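PDB 4OM8: 5-formyl-3-hydroxy-2-methylpyridine 4-carboxylate 5-dehydrogenase from Mesorhizobium japonicum MAFF 303099, which catalyses the NAD(+)-dependent oxidation of 5-formyl-3-hydroxy-2-methylpyridine-4-carboxylate in vitamin B6 degradation, and can also reduce the same aldehyde with NADH to 4-pyridoxic acid. Local coordinates for residues Arg132-His137 with Ala162-Leu167; Val111-Ser116 with Thr121-His126. All coordinates share one frame; numbering follows the deposited sequence.

Contact 1 of 2, residues Arg132-His137 with Ala162-Leu167; sequences RMVGMH and ATIRDL. With NAD (nicotinamide-adenine-dinucleotide), chain C.
In the NAD-binding Rossmann domain, I164 of helix 158-170 packs against V134 and M136 on one face of strand 133-137. The two strand residues are two apart, so both side chains start toward the helix. I164 divides its branches between them. Its CG1 lies 4.1 Å from CG1 of V134, and the two side chains run antiparallel past one another. Its CG2 lies 4.1 Å from CG of M136, whose chain passes the isoleucine at a slant. The first torsion of I164 (chi1 -65°) sets CG2 anti to the backbone N and CG1 beside that N, which spreads the two branches over two neighbours. V134 offers CG1 from between its backbone N and carbonyl carbon (chi1 64°). The contact is wholly apolar and buried. I164 also touches V150 of strand 147-151 and L82 of strand 82-85, and I2 adds a further apolar neighbour.

The C-terminal end of the strand has a different task. H137, inferred to be important for catalysis, belongs to the NAD pocket. NE2 of H137 comes within 3.7 Å of C5N of the nicotinamide ring, and CD2 of H137 is 3.9 Å from C6N. Both ring nitrogens have protein partners: ND1 is hydrogen-bonded to OE1 of E149 and NE2 to OG of S116. These two bonds fix the rotation of the ring beside the nicotinamide. The strand packs V134 and M136 on the helix and carries H137 at its C-terminal end, as fits the Rossmann fold, where cofactor sites lie at the C-terminal ends of the parallel strands.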
loop_
_atom_site.group_PDB
_atom_site.type_symbol
_atom_site.label_atom_id
_atom_site.label_comp_id
_atom_site.label_asym_id
_atom_site.label_seq_id
_atom_site.Cartn_x
_atom_site.Cartn_y
_atom_site.Cartn_z
ATOM N N ARG A 132 -23.075 -22.456 10.599
ATOM C CA ARG A 132 -22.181 -21.929 11.632
ATOM C C ARG A 132 -20.712 -22.006 11.201
ATOM O O ARG A 132 -19.802 -21.844 12.033
ATOM C CB ARG A 132 -22.382 -22.653 12.982
ATOM C CG ARG A 132 -22.460 -24.191 12.960
ATOM C CD ARG A 132 -21.133 -24.891 12.585
ATOM N NE ARG A 132 -21.346 -26.342 12.536
ATOM C CZ ARG A 132 -21.215 -27.147 13.589
ATOM N NH1 ARG A 132 -20.836 -26.657 14.765
ATOM N NH2 ARG A 132 -21.463 -28.451 13.462
ATOM N N MET A 133 -20.476 -22.253 9.915
ATOM C CA MET A 133 -19.114 -22.189 9.384
ATOM C C MET A 133 -18.931 -20.922 8.565
ATOM O O MET A 133 -19.806 -20.526 7.805
ATOM C CB MET A 133 -18.762 -23.405 8.534
ATOM C CG MET A 133 -17.427 -23.218 7.807
ATOM S SD MET A 133 -16.750 -24.703 7.077
ATOM C CE MET A 133 -16.156 -25.558 8.527
ATOM N N VAL A 134 -17.777 -20.287 8.742
ATOM C CA VAL A 134 -17.522 -18.960 8.203
ATOM C C VAL A 134 -16.033 -18.790 7.964
ATOM O O VAL A 134 -15.217 -19.498 8.569
ATOM C CB VAL A 134 -18.040 -17.883 9.201
ATOM C CG1 VAL A 134 -17.261 -17.935 10.519
ATOM C CG2 VAL A 134 -18.013 -16.481 8.610
ATOM N N GLY A 135 -15.670 -17.865 7.085
ATOM C CA GLY A 135 -14.277 -17.487 6.958
ATOM C C GLY A 135 -13.905 -16.424 7.971
ATOM O O GLY A 135 -14.646 -15.464 8.172
ATOM N N MET A 136 -12.775 -16.625 8.646
ATOM C CA MET A 136 -12.199 -15.626 9.537
ATOM C C MET A 136 -10.739 -15.520 9.130
ATOM O O MET A 136 -9.893 -16.292 9.586
ATOM C CB MET A 136 -12.347 -16.032 11.006
ATOM C CG MET A 136 -11.881 -14.995 12.004
ATOM S SD MET A 136 -11.797 -15.743 13.645
ATOM C CE MET A 136 -11.658 -14.274 14.674
ATOM N N HIS A 137 -10.458 -14.576 8.236
ATOM C CA HIS A 137 -9.184 -14.560 7.544
ATOM C C HIS A 137 -8.261 -13.505 8.141
ATOM O O HIS A 137 -8.452 -12.311 7.941
ATOM C CB HIS A 137 -9.407 -14.310 6.054
ATOM C CG HIS A 137 -8.145 -14.243 5.264
ATOM N ND1 HIS A 137 -7.739 -13.093 4.625
ATOM C CD2 HIS A 137 -7.194 -15.175 5.014
ATOM C CE1 HIS A 137 -6.594 -13.320 4.007
ATOM N NE2 HIS A 137 -6.243 -14.577 4.220
ATOM N N ALA A 162 -22.270 -11.953 11.965
ATOM C CA ALA A 162 -22.374 -10.887 12.956
ATOM C C ALA A 162 -21.661 -11.255 14.260
ATOM O O ALA A 162 -20.993 -10.422 14.848
ATOM C CB ALA A 162 -23.822 -10.557 13.222
ATOM N N THR A 163 -21.781 -12.507 14.685
ATOM C CA THR A 163 -21.164 -12.934 15.942
ATOM C C THR A 163 -19.636 -12.853 15.885
ATOM O O THR A 163 -19.000 -12.409 16.836
ATOM C CB THR A 163 -21.588 -14.366 16.310
ATOM O OG1 THR A 163 -23.007 -14.401 16.527
ATOM C CG2 THR A 163 -20.876 -14.830 17.590
ATOM N N ILE A 164 -19.046 -13.277 14.769
ATOM C CA ILE A 164 -17.592 -13.194 14.626
ATOM C C ILE A 164 -17.135 -11.737 14.443
ATOM O O ILE A 164 -16.126 -11.327 15.018
ATOM C CB ILE A 164 -17.117 -14.087 13.461
ATOM C CG1 ILE A 164 -17.389 -15.555 13.802
ATOM C CG2 ILE A 164 -15.642 -13.853 13.137
ATOM C CD1 ILE A 164 -16.723 -16.036 15.090
ATOM N N ARG A 165 -17.878 -10.943 13.668
ATOM C CA ARG A 165 -17.599 -9.503 13.575
ATOM C C ARG A 165 -17.557 -8.892 14.964
ATOM O O ARG A 165 -16.643 -8.158 15.303
ATOM C CB ARG A 165 -18.655 -8.786 12.729
ATOM C CG ARG A 165 -18.573 -7.261 12.796
ATOM C CD ARG A 165 -19.601 -6.595 11.890
ATOM N NE ARG A 165 -19.542 -5.134 11.996
ATOM C CZ ARG A 165 -20.212 -4.417 12.898
ATOM N NH1 ARG A 165 -21.016 -5.013 13.774
ATOM N NH2 ARG A 165 -20.096 -3.094 12.916
ATOM N N ASP A 166 -18.556 -9.237 15.771
ATOM C CA ASP A 166 -18.686 -8.703 17.124
ATOM C C ASP A 166 -17.547 -9.145 18.038
ATOM O O ASP A 166 -17.016 -8.349 18.808
ATOM C CB ASP A 166 -20.032 -9.135 17.719
ATOM C CG ASP A 166 -20.302 -8.494 19.050
ATOM O OD1 ASP A 166 -20.295 -7.249 19.113
ATOM O OD2 ASP A 166 -20.517 -9.245 20.025
ATOM N N LEU A 167 -17.161 -10.415 17.940
ATOM C CA LEU A 167 -16.045 -10.929 18.732
ATOM C C LEU A 167 -14.769 -10.141 18.449
ATOM O O LEU A 167 -14.049 -9.730 19.354
ATOM C CB LEU A 167 -15.823 -12.418 18.430
ATOM C CG LEU A 167 -14.582 -13.038 19.074
ATOM C CD1 LEU A 167 -14.730 -13.082 20.607
ATOM C CD2 LEU A 167 -14.275 -14.424 18.502
HETATM P PA NAD C . 1.675 -23.469 8.022
HETATM O O1A NAD C . 2.038 -24.478 6.946
HETATM O O2A NAD C . 2.728 -22.522 8.575
HETATM O O5B NAD C . 1.044 -24.284 9.258
HETATM C C5B NAD C . 0.100 -25.340 9.071
HETATM C C4B NAD C . 0.077 -26.168 10.347
HETATM O O4B NAD C . -1.011 -27.092 10.295
HETATM C C3B NAD C . 1.362 -26.981 10.502
HETATM O O3B NAD C . 1.980 -26.697 11.764
HETATM C C2B NAD C . 0.890 -28.426 10.406
HETATM O O2B NAD C . 1.645 -29.355 11.200
HETATM C C1B NAD C . -0.541 -28.311 10.890
HETATM N N9A NAD C . -1.447 -29.406 10.501
HETATM C C8A NAD C . -1.451 -30.115 9.359
HETATM N N7A NAD C . -2.460 -31.021 9.364
HETATM C C5A NAD C . -3.121 -30.891 10.526
HETATM C C6A NAD C . -4.278 -31.530 11.177
HETATM N N6A NAD C . -4.966 -32.527 10.569
HETATM N N1A NAD C . -4.629 -31.089 12.405
HETATM C C2A NAD C . -3.959 -30.104 13.028
HETATM N N3A NAD C . -2.897 -29.479 12.495
HETATM C C4A NAD C . -2.442 -29.829 11.272
HETATM O O3 NAD C . 0.370 -22.686 7.490
HETATM P PN NAD C . -0.036 -21.162 7.809
HETATM O O1N NAD C . 0.809 -20.227 6.964
HETATM O O2N NAD C . -0.131 -20.906 9.296
HETATM O O5D NAD C . -1.522 -21.112 7.209
HETATM C C5D NAD C . -2.589 -21.888 7.770
HETATM C C4D NAD C . -3.877 -21.474 7.067
HETATM O O4D NAD C . -4.007 -20.063 7.203
HETATM C C3D NAD C . -3.846 -21.751 5.573
HETATM O O3D NAD C . -5.194 -21.990 5.161
HETATM C C2D NAD C . -3.387 -20.440 4.964
HETATM O O2D NAD C . -3.897 -20.250 3.640
HETATM C C1D NAD C . -4.005 -19.431 5.916
HETATM N N1N NAD C . -3.301 -18.141 6.000
HETATM C C2N NAD C . -1.965 -18.031 5.854
HETATM C C3N NAD C . -1.352 -16.780 5.966
HETATM C C7N NAD C . 0.129 -16.580 5.778
HETATM O O7N NAD C . 0.935 -17.469 6.007
HETATM N N7N NAD C . 0.522 -15.390 5.326
HETATM C C4N NAD C . -2.125 -15.657 6.235
HETATM C C5N NAD C . -3.495 -15.805 6.394
HETATM C C6N NAD C . -4.056 -17.069 6.279
#

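Contact 2 of 2, residues Val111-Ser116 with Thr121-His126; sequences VASDTS and TKLQAH. With NAD (nicotinamide-adenine-dinucleotide), chain C.
L123 of helix 120-123 points a single methyl, CD1, at S113 and T115, where strand 110-113 of the Rossmann beta-alpha-beta unit runs into the NAD-binding loop. L123 CD1 is 3.5 Å from OG of S113 and 3.6 Å from CG2 of T115. The threonine and leucine meet end on, methyl to methyl. An extended leucine chain (chi2 178°) carries CD1 out to both partners. T115 turns CG2 to meet it and sets OG1 anti to its own backbone N (chi1 -175°).

The hydroxyl of S113, besides meeting this methyl, has polar partners. It accepts a bond from the backbone N of T115, 3.0 Å from that N to OG of S113, with an N-H...O angle of 155°. This is an ST turn, and it ties the chain together just as the strand ends. The same OG is hydrogen-bonded to OE1 of E85. T115 OG1 is likewise held, by OE2 of the NAD-binding residue E89 and by the backbone N of I118. L123 also packs on K94 and Y98 of helix 91-102 and on M133 of strand 133-137.

The other side of the loop faces the cofactor. CA of T115 is 3.6 Å from O3D of the nicotinamide ribose. The D114 side chain sets off away from the helix, and OD1 of D114 is hydrogen-bonded to the backbone N of W138. The backbone O of D114 lies 3.2 Å from C6N of the nicotinamide ring. S116 OG lies 3.4 Å from the same C6N.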
loop_
_atom_site.group_PDB
_atom_site.type_symbol
_atom_site.label_atom_id
_atom_site.label_comp_id
_atom_site.label_asym_id
_atom_site.label_seq_id
_atom_site.Cartn_x
_atom_site.Cartn_y
_atom_site.Cartn_z
ATOM N N VAL A 111 -17.475 -22.660 13.533
ATOM C CA VAL A 111 -16.225 -23.151 12.978
ATOM C C VAL A 111 -15.750 -22.174 11.912
ATOM O O VAL A 111 -16.412 -21.985 10.898
ATOM C CB VAL A 111 -16.380 -24.551 12.381
ATOM C CG1 VAL A 111 -15.052 -25.037 11.834
ATOM C CG2 VAL A 111 -16.877 -25.509 13.466
ATOM N N ALA A 112 -14.614 -21.528 12.166
ATOM C CA ALA A 112 -14.067 -20.551 11.241
ATOM C C ALA A 112 -12.836 -21.104 10.563
ATOM O O ALA A 112 -12.059 -21.810 11.196
ATOM C CB ALA A 112 -13.715 -19.269 11.981
ATOM N N SER A 113 -12.662 -20.808 9.282
ATOM C CA SER A 113 -11.422 -21.143 8.594
ATOM C C SER A 113 -10.582 -19.905 8.361
ATOM O O SER A 113 -11.109 -18.861 7.971
ATOM C CB SER A 113 -11.700 -21.809 7.248
ATOM O OG SER A 113 -10.473 -22.111 6.591
ATOM N N ASP A 114 -9.268 -20.053 8.549
ATOM C CA ASP A 114 -8.293 -19.010 8.233
ATOM C C ASP A 114 -7.866 -19.064 6.761
ATOM O O ASP A 114 -6.958 -18.330 6.365
ATOM C CB ASP A 114 -7.067 -19.165 9.149
ATOM C CG ASP A 114 -6.164 -17.934 9.182
ATOM O OD1 ASP A 114 -6.639 -16.810 8.963
ATOM O OD2 ASP A 114 -4.973 -18.111 9.512
ATOM N N THR A 115 -8.526 -19.897 5.952
ATOM C CA THR A 115 -8.132 -20.070 4.550
ATOM C C THR A 115 -8.010 -18.741 3.802
ATOM O O THR A 115 -8.783 -17.809 4.015
ATOM C CB THR A 115 -9.122 -20.971 3.785
ATOM O OG1 THR A 115 -8.620 -21.197 2.454
ATOM C CG2 THR A 115 -10.502 -20.315 3.696
ATOM N N SER A 116 -7.023 -18.668 2.916
ATOM C CA SER A 116 -6.905 -17.520 2.024
ATOM C C SER A 116 -7.621 -17.743 0.688
ATOM O O SER A 116 -8.191 -16.812 0.126
ATOM C CB SER A 116 -5.429 -17.203 1.777
ATOM O OG SER A 116 -4.793 -16.779 2.971
ATOM N N THR A 121 -17.793 -21.507 0.744
ATOM C CA THR A 121 -18.898 -22.311 0.225
ATOM C C THR A 121 -18.497 -23.776 0.016
ATOM O O THR A 121 -19.302 -24.698 0.261
ATOM C CB THR A 121 -19.405 -21.713 -1.087
ATOM O OG1 THR A 121 -19.941 -20.417 -0.813
ATOM C CG2 THR A 121 -20.483 -22.590 -1.717
ATOM N N LYS A 122 -17.256 -23.999 -0.409
ATOM C CA LYS A 122 -16.754 -25.363 -0.547
ATOM C C LYS A 122 -16.446 -25.990 0.805
ATOM O O LYS A 122 -16.791 -27.144 1.059
ATOM C CB LYS A 122 -15.505 -25.392 -1.423
ATOM C CG LYS A 122 -15.796 -25.278 -2.900
ATOM C CD LYS A 122 -14.537 -25.499 -3.716
ATOM C CE LYS A 122 -14.822 -25.286 -5.197
ATOM N NZ LYS A 122 -13.637 -25.601 -6.036
ATOM N N LEU A 123 -15.816 -25.220 1.684
ATOM C CA LEU A 123 -15.420 -25.745 2.988
ATOM C C LEU A 123 -16.620 -26.213 3.800
ATOM O O LEU A 123 -16.564 -27.266 4.440
ATOM C CB LEU A 123 -14.640 -24.687 3.766
ATOM C CG LEU A 123 -13.267 -24.357 3.166
ATOM C CD1 LEU A 123 -12.583 -23.267 3.985
ATOM C CD2 LEU A 123 -12.407 -25.616 3.107
ATOM N N GLN A 124 -17.718 -25.459 3.757
ATOM C CA GLN A 124 -18.834 -25.745 4.655
ATOM C C GLN A 124 -19.653 -26.946 4.172
ATOM O O GLN A 124 -20.494 -27.473 4.917
ATOM C CB GLN A 124 -19.722 -24.510 4.844
ATOM C CG GLN A 124 -20.459 -24.066 3.592
ATOM C CD GLN A 124 -21.053 -22.668 3.703
ATOM O OE1 GLN A 124 -21.363 -22.049 2.683
ATOM N NE2 GLN A 124 -21.232 -22.173 4.927
ATOM N N ALA A 125 -19.374 -27.420 2.962
ATOM C CA ALA A 125 -19.999 -28.651 2.480
ATOM C C ALA A 125 -19.482 -29.871 3.250
ATOM O O ALA A 125 -19.991 -30.979 3.082
ATOM C CB ALA A 125 -19.753 -28.820 0.986
ATOM N N HIS A 126 -18.480 -29.664 4.102
ATOM C CA HIS A 126 -17.806 -30.779 4.770
ATOM C C HIS A 126 -18.007 -30.806 6.275
ATOM O O HIS A 126 -17.248 -31.464 6.988
ATOM C CB HIS A 126 -16.310 -30.744 4.463
ATOM C CG HIS A 126 -15.994 -30.908 3.014
ATOM N ND1 HIS A 126 -15.888 -32.145 2.412
ATOM C CD2 HIS A 126 -15.787 -29.994 2.038
ATOM C CE1 HIS A 126 -15.617 -31.983 1.129
ATOM N NE2 HIS A 126 -15.552 -30.687 0.876
HETATM P PA NAD C . 1.675 -23.469 8.022
HETATM O O1A NAD C . 2.038 -24.478 6.946
HETATM O O2A NAD C . 2.728 -22.522 8.575
HETATM O O5B NAD C . 1.044 -24.284 9.258
HETATM C C5B NAD C . 0.100 -25.340 9.071
HETATM C C4B NAD C . 0.077 -26.168 10.347
HETATM O O4B NAD C . -1.011 -27.092 10.295
HETATM C C3B NAD C . 1.362 -26.981 10.502
HETATM O O3B NAD C . 1.980 -26.697 11.764
HETATM C C2B NAD C . 0.890 -28.426 10.406
HETATM O O2B NAD C . 1.645 -29.355 11.200
HETATM C C1B NAD C . -0.541 -28.311 10.890
HETATM N N9A NAD C . -1.447 -29.406 10.501
HETATM C C8A NAD C . -1.451 -30.115 9.359
HETATM N N7A NAD C . -2.460 -31.021 9.364
HETATM C C5A NAD C . -3.121 -30.891 10.526
HETATM C C6A NAD C . -4.278 -31.530 11.177
HETATM N N6A NAD C . -4.966 -32.527 10.569
HETATM N N1A NAD C . -4.629 -31.089 12.405
HETATM C C2A NAD C . -3.959 -30.104 13.028
HETATM N N3A NAD C . -2.897 -29.479 12.495
HETATM C C4A NAD C . -2.442 -29.829 11.272
HETATM O O3 NAD C . 0.370 -22.686 7.490
HETATM P PN NAD C . -0.036 -21.162 7.809
HETATM O O1N NAD C . 0.809 -20.227 6.964
HETATM O O2N NAD C . -0.131 -20.906 9.296
HETATM O O5D NAD C . -1.522 -21.112 7.209
HETATM C C5D NAD C . -2.589 -21.888 7.770
HETATM C C4D NAD C . -3.877 -21.474 7.067
HETATM O O4D NAD C . -4.007 -20.063 7.203
HETATM C C3D NAD C . -3.846 -21.751 5.573
HETATM O O3D NAD C . -5.194 -21.990 5.161
HETATM C C2D NAD C . -3.387 -20.440 4.964
HETATM O O2D NAD C . -3.897 -20.250 3.640
HETATM C C1D NAD C . -4.005 -19.431 5.916
HETATM N N1N NAD C . -3.301 -18.141 6.000
HETATM C C2N NAD C . -1.965 -18.031 5.854
HETATM C C3N NAD C . -1.352 -16.780 5.966
HETATM C C7N NAD C . 0.129 -16.580 5.778
HETATM O O7N NAD C . 0.935 -17.469 6.007
HETATM N N7N NAD C . 0.522 -15.390 5.326
HETATM C C4N NAD C . -2.125 -15.657 6.235
HETATM C C5N NAD C . -3.495 -15.805 6.394
HETATM C C6N NAD C . -4.056 -17.069 6.279
#

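From the N terminus, contact 2 comes first. It closes the short loop that runs from strand 110-113 past the NAD to helix 120-123. The chain then returns to the sheet as strand 133-137, where contact 1 opens. Contact 1 spans a longer loop, through strand 147-151 to helix 158-170. The two follow in series and neither nests in nor crosses the other. The centres of contact 1 and contact 2 are about 11 Å apart. Strands 110-113 and 133-137 are parallel neighbours, probably bonded from M136 N to S113 O and from R132 O to V111 N, both 2.9 Å. Together the contacts tie two helices to adjoining strands, whose C-terminal ends meet the nicotinamide half of NAD.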